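Local coordinates for protein methyltransferase (Streptococcus mutans, PDB 2B78) that is a putative S-adenosylmethionine-dependent methyltransferase that may act on RNA, with a PUA-like domain at its N-terminal end, at residues I176-I181 with Q201-L206. Sequence-based numbering, arbitrary orientation.
Sequences ILENGI and QVRNEL
Glu178 and Arg203 meet in a buried, bidentate salt bridge. The arginine grips the carboxylate side-on. Its NE bonds to Glu178 OE1 at 2.7 Å, and its NH2 bonds to Glu178 OE2, also at 2.7 Å. Each oxygen uses its syn lone pair, and both bonds are fairly straight. The carboxylate and guanidinium planes lie only 12° apart, so the two flat groups join edge to edge. Two bonds of this kind fix the rotation of both groups. Glu178 reaches the helix with an extended chain, CG anti to the backbone N (chi1 -169°). Arg203 bends at chi3, which turns its NE edge to the acid. NH2 also bonds to the carbonyl oxygen of Phe196, a second tie on the same nitrogen.

Beside the salt bridge, Asn179 packs against Asn204. The two side chains cross at about a right angle, with their amide planes 41° apart. The CB of Asn204 lies 3.9 Å from Asn179 CG. A water donates to Asn204 OD1 at 2.9 Å and, more weakly, to Asn179 O.

Glu178 and Asn179 belong to a type I' turn, Glu178 to Ile181, which closes the hairpin of strands 174-178 and 181-185. The backbone N of Asn179 is hydrogen-bonded to Thr94 OG1. Tyr183 on the second hairpin strand touches both Glu178 and Arg203. The contact thus sets the hairpin end against helix 200-210, whose Val202, Arg203 and Leu206 pack on Phe226 of helix 225-232.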
ATOM      1  N   ILE A 176      15.449   6.825  -5.854  1.00 13.19           N
ATOM      2  CA  ILE A 176      15.723   5.884  -4.776  1.00 11.76           C
ATOM      3  C   ILE A 176      15.995   4.584  -5.512  1.00 12.86           C
ATOM      4  O   ILE A 176      15.811   4.513  -6.740  1.00 13.36           O
ATOM      5  CB  ILE A 176      14.535   5.736  -3.769  1.00 12.83           C
ATOM      6  CG1 ILE A 176      13.243   5.335  -4.480  1.00 11.62           C
ATOM      7  CG2 ILE A 176      14.343   7.054  -2.995  1.00 10.67           C
ATOM      8  CD1 ILE A 176      13.093   3.836  -4.689  1.00 14.56           C
ATOM      9  N   LEU A 177      16.471   3.571  -4.794  1.00 11.11           N
ATOM     10  CA  LEU A 177      16.766   2.294  -5.410  1.00 10.52           C
ATOM     11  C   LEU A 177      15.856   1.250  -4.788  1.00 11.65           C
ATOM     12  O   LEU A 177      15.579   1.302  -3.585  1.00 10.22           O
ATOM     13  CB  LEU A 177      18.228   1.914  -5.154  1.00 10.92           C
ATOM     14  CG  LEU A 177      18.969   1.048  -6.174  1.00 10.85           C
ATOM     15  CD1 LEU A 177      19.281   1.884  -7.409  1.00  8.34           C
ATOM     16  CD2 LEU A 177      20.268   0.525  -5.562  1.00  9.49           C
ATOM     17  N   GLU A 178      15.376   0.320  -5.613  1.00 13.03           N
ATOM     18  CA  GLU A 178      14.526  -0.774  -5.140  1.00 12.64           C
ATOM     19  C   GLU A 178      14.859  -1.988  -5.989  1.00 12.65           C
ATOM     20  O   GLU A 178      14.728  -1.946  -7.214  1.00 13.43           O
ATOM     21  CB  GLU A 178      13.039  -0.449  -5.295  1.00 11.85           C
ATOM     22  CG  GLU A 178      12.118  -1.438  -4.565  1.00 12.39           C
ATOM     23  CD  GLU A 178      10.666  -1.326  -5.002  1.00 13.39           C
ATOM     24  OE1 GLU A 178      10.348  -1.765  -6.129  1.00 13.69           O
ATOM     25  OE2 GLU A 178       9.843  -0.803  -4.221  1.00 12.83           O
ATOM     26  N   ASN A 179      15.287  -3.068  -5.334  1.00 13.87           N
ATOM     27  CA  ASN A 179      15.670  -4.287  -6.033  1.00 12.44           C
ATOM     28  C   ASN A 179      16.838  -3.972  -6.954  1.00 11.39           C
ATOM     29  O   ASN A 179      17.037  -4.629  -7.973  1.00 11.51           O
ATOM     30  CB  ASN A 179      14.498  -4.820  -6.855  1.00 12.86           C
ATOM     31  CG  ASN A 179      13.341  -5.278  -5.997  1.00 12.60           C
ATOM     32  OD1 ASN A 179      12.178  -5.013  -6.314  1.00 12.83           O
ATOM     33  ND2 ASN A 179      13.645  -5.982  -4.912  1.00  8.57           N
ATOM     34  N   GLY A 180      17.599  -2.941  -6.614  1.00 11.34           N
ATOM     35  CA  GLY A 180      18.741  -2.597  -7.441  1.00 10.70           C
ATOM     36  C   GLY A 180      18.504  -1.732  -8.662  1.00 10.24           C
ATOM     37  O   GLY A 180      19.430  -1.525  -9.442  1.00 13.11           O
ATOM     38  N   ILE A 181      17.284  -1.248  -8.866  1.00 11.24           N
ATOM     39  CA  ILE A 181      17.023  -0.367 -10.005  1.00 12.74           C
ATOM     40  C   ILE A 181      16.461   0.955  -9.476  1.00 14.52           C
ATOM     41  O   ILE A 181      15.965   1.027  -8.338  1.00 13.20           O
ATOM     42  CB  ILE A 181      16.078  -1.011 -11.058  1.00 11.86           C
ATOM     43  CG1 ILE A 181      14.652  -1.087 -10.542  1.00 11.63           C
ATOM     44  CG2 ILE A 181      16.588  -2.421 -11.417  1.00  9.86           C
ATOM     45  CD1 ILE A 181      13.643  -1.359 -11.657  1.00 11.17           C
ATOM     46  N   GLN A 201       7.899  -6.656  -4.254  1.00  9.85           N
ATOM     47  CA  GLN A 201       8.194  -8.030  -4.630  1.00 11.25           C
ATOM     48  C   GLN A 201       7.563  -8.404  -5.968  1.00 11.41           C
ATOM     49  O   GLN A 201       8.027  -9.317  -6.637  1.00 13.01           O
ATOM     50  CB  GLN A 201       7.774  -8.974  -3.494  1.00  9.82           C
ATOM     51  CG  GLN A 201       8.415  -8.543  -2.160  1.00 11.53           C
ATOM     52  CD  GLN A 201       8.186  -9.512  -1.023  1.00 12.25           C
ATOM     53  OE1 GLN A 201       7.315 -10.381  -1.087  1.00 12.28           O
ATOM     54  NE2 GLN A 201       8.960  -9.354   0.044  1.00 11.77           N
ATOM     55  N   VAL A 202       6.523  -7.682  -6.375  1.00 12.45           N
ATOM     56  CA  VAL A 202       5.890  -7.955  -7.662  1.00 13.67           C
ATOM     57  C   VAL A 202       6.822  -7.388  -8.730  1.00 12.84           C
ATOM     58  O   VAL A 202       7.045  -8.014  -9.774  1.00 11.37           O
ATOM     59  CB  VAL A 202       4.503  -7.279  -7.789  1.00 14.01           C
ATOM     60  CG1 VAL A 202       3.870  -7.664  -9.116  1.00 14.98           C
ATOM     61  CG2 VAL A 202       3.595  -7.705  -6.639  1.00 14.16           C
ATOM     62  N   ARG A 203       7.361  -6.195  -8.470  1.00 12.98           N
ATOM     63  CA  ARG A 203       8.298  -5.578  -9.401  1.00 13.09           C
ATOM     64  C   ARG A 203       9.571  -6.422  -9.465  1.00 13.42           C
ATOM     65  O   ARG A 203      10.202  -6.507 -10.513  1.00 13.54           O
ATOM     66  CB  ARG A 203       8.629  -4.141  -8.985  1.00 12.91           C
ATOM     67  CG  ARG A 203       7.513  -3.144  -9.291  1.00 12.80           C
ATOM     68  CD  ARG A 203       7.934  -1.703  -9.035  1.00 12.50           C
ATOM     69  NE  ARG A 203       8.125  -1.432  -7.608  1.00 13.71           N
ATOM     70  CZ  ARG A 203       7.159  -1.038  -6.784  1.00 13.99           C
ATOM     71  NH1 ARG A 203       5.926  -0.861  -7.239  1.00 11.88           N
ATOM     72  NH2 ARG A 203       7.428  -0.827  -5.503  1.00 15.25           N
ATOM     73  N   ASN A 204       9.951  -7.049  -8.352  1.00 12.16           N
ATOM     74  CA  ASN A 204      11.139  -7.904  -8.342  1.00 12.74           C
ATOM     75  C   ASN A 204      10.976  -9.069  -9.325  1.00 11.37           C
ATOM     76  O   ASN A 204      11.927  -9.454 -10.010  1.00  9.00           O
ATOM     77  CB  ASN A 204      11.399  -8.469  -6.934  1.00 13.27           C
ATOM     78  CG  ASN A 204      12.703  -9.251  -6.851  1.00 14.48           C
ATOM     79  OD1 ASN A 204      13.788  -8.715  -7.133  1.00 13.97           O
ATOM     80  ND2 ASN A 204      12.610 -10.519  -6.456  1.00 14.92           N
ATOM     81  N   GLU A 205       9.774  -9.641  -9.371  1.00 12.42           N
ATOM     82  CA  GLU A 205       9.494 -10.769 -10.265  1.00 14.23           C
ATOM     83  C   GLU A 205       9.652 -10.353 -11.721  1.00 13.70           C
ATOM     84  O   GLU A 205      10.167 -11.114 -12.547  1.00 15.68           O
ATOM     85  CB  GLU A 205       8.066 -11.284 -10.054  1.00 14.89           C
ATOM     86  CG  GLU A 205       7.813 -11.860  -8.672  1.00 18.53           C
ATOM     87  CD  GLU A 205       8.543 -13.164  -8.449  1.00 20.97           C
ATOM     88  OE1 GLU A 205       8.170 -14.164  -9.101  1.00 23.81           O
ATOM     89  OE2 GLU A 205       9.491 -13.194  -7.635  1.00 20.87           O
ATOM     90  N   LEU A 206       9.194  -9.148 -12.030  1.00 12.37           N
ATOM     91  CA  LEU A 206       9.264  -8.615 -13.383  1.00 10.17           C
ATOM     92  C   LEU A 206      10.712  -8.338 -13.773  1.00 10.48           C
ATOM     93  O   LEU A 206      11.155  -8.680 -14.876  1.00  8.12           O
ATOM     94  CB  LEU A 206       8.419  -7.335 -13.461  1.00  9.43           C
ATOM     95  CG  LEU A 206       6.905  -7.587 -13.412  1.00  8.90           C
ATOM     96  CD1 LEU A 206       6.124  -6.322 -13.075  1.00  8.52           C
ATOM     97  CD2 LEU A 206       6.471  -8.131 -14.780  1.00  7.34           C
TER
HETATM   98  O   HOH W   1      15.339  -7.266  -9.054  1.00 37.99           O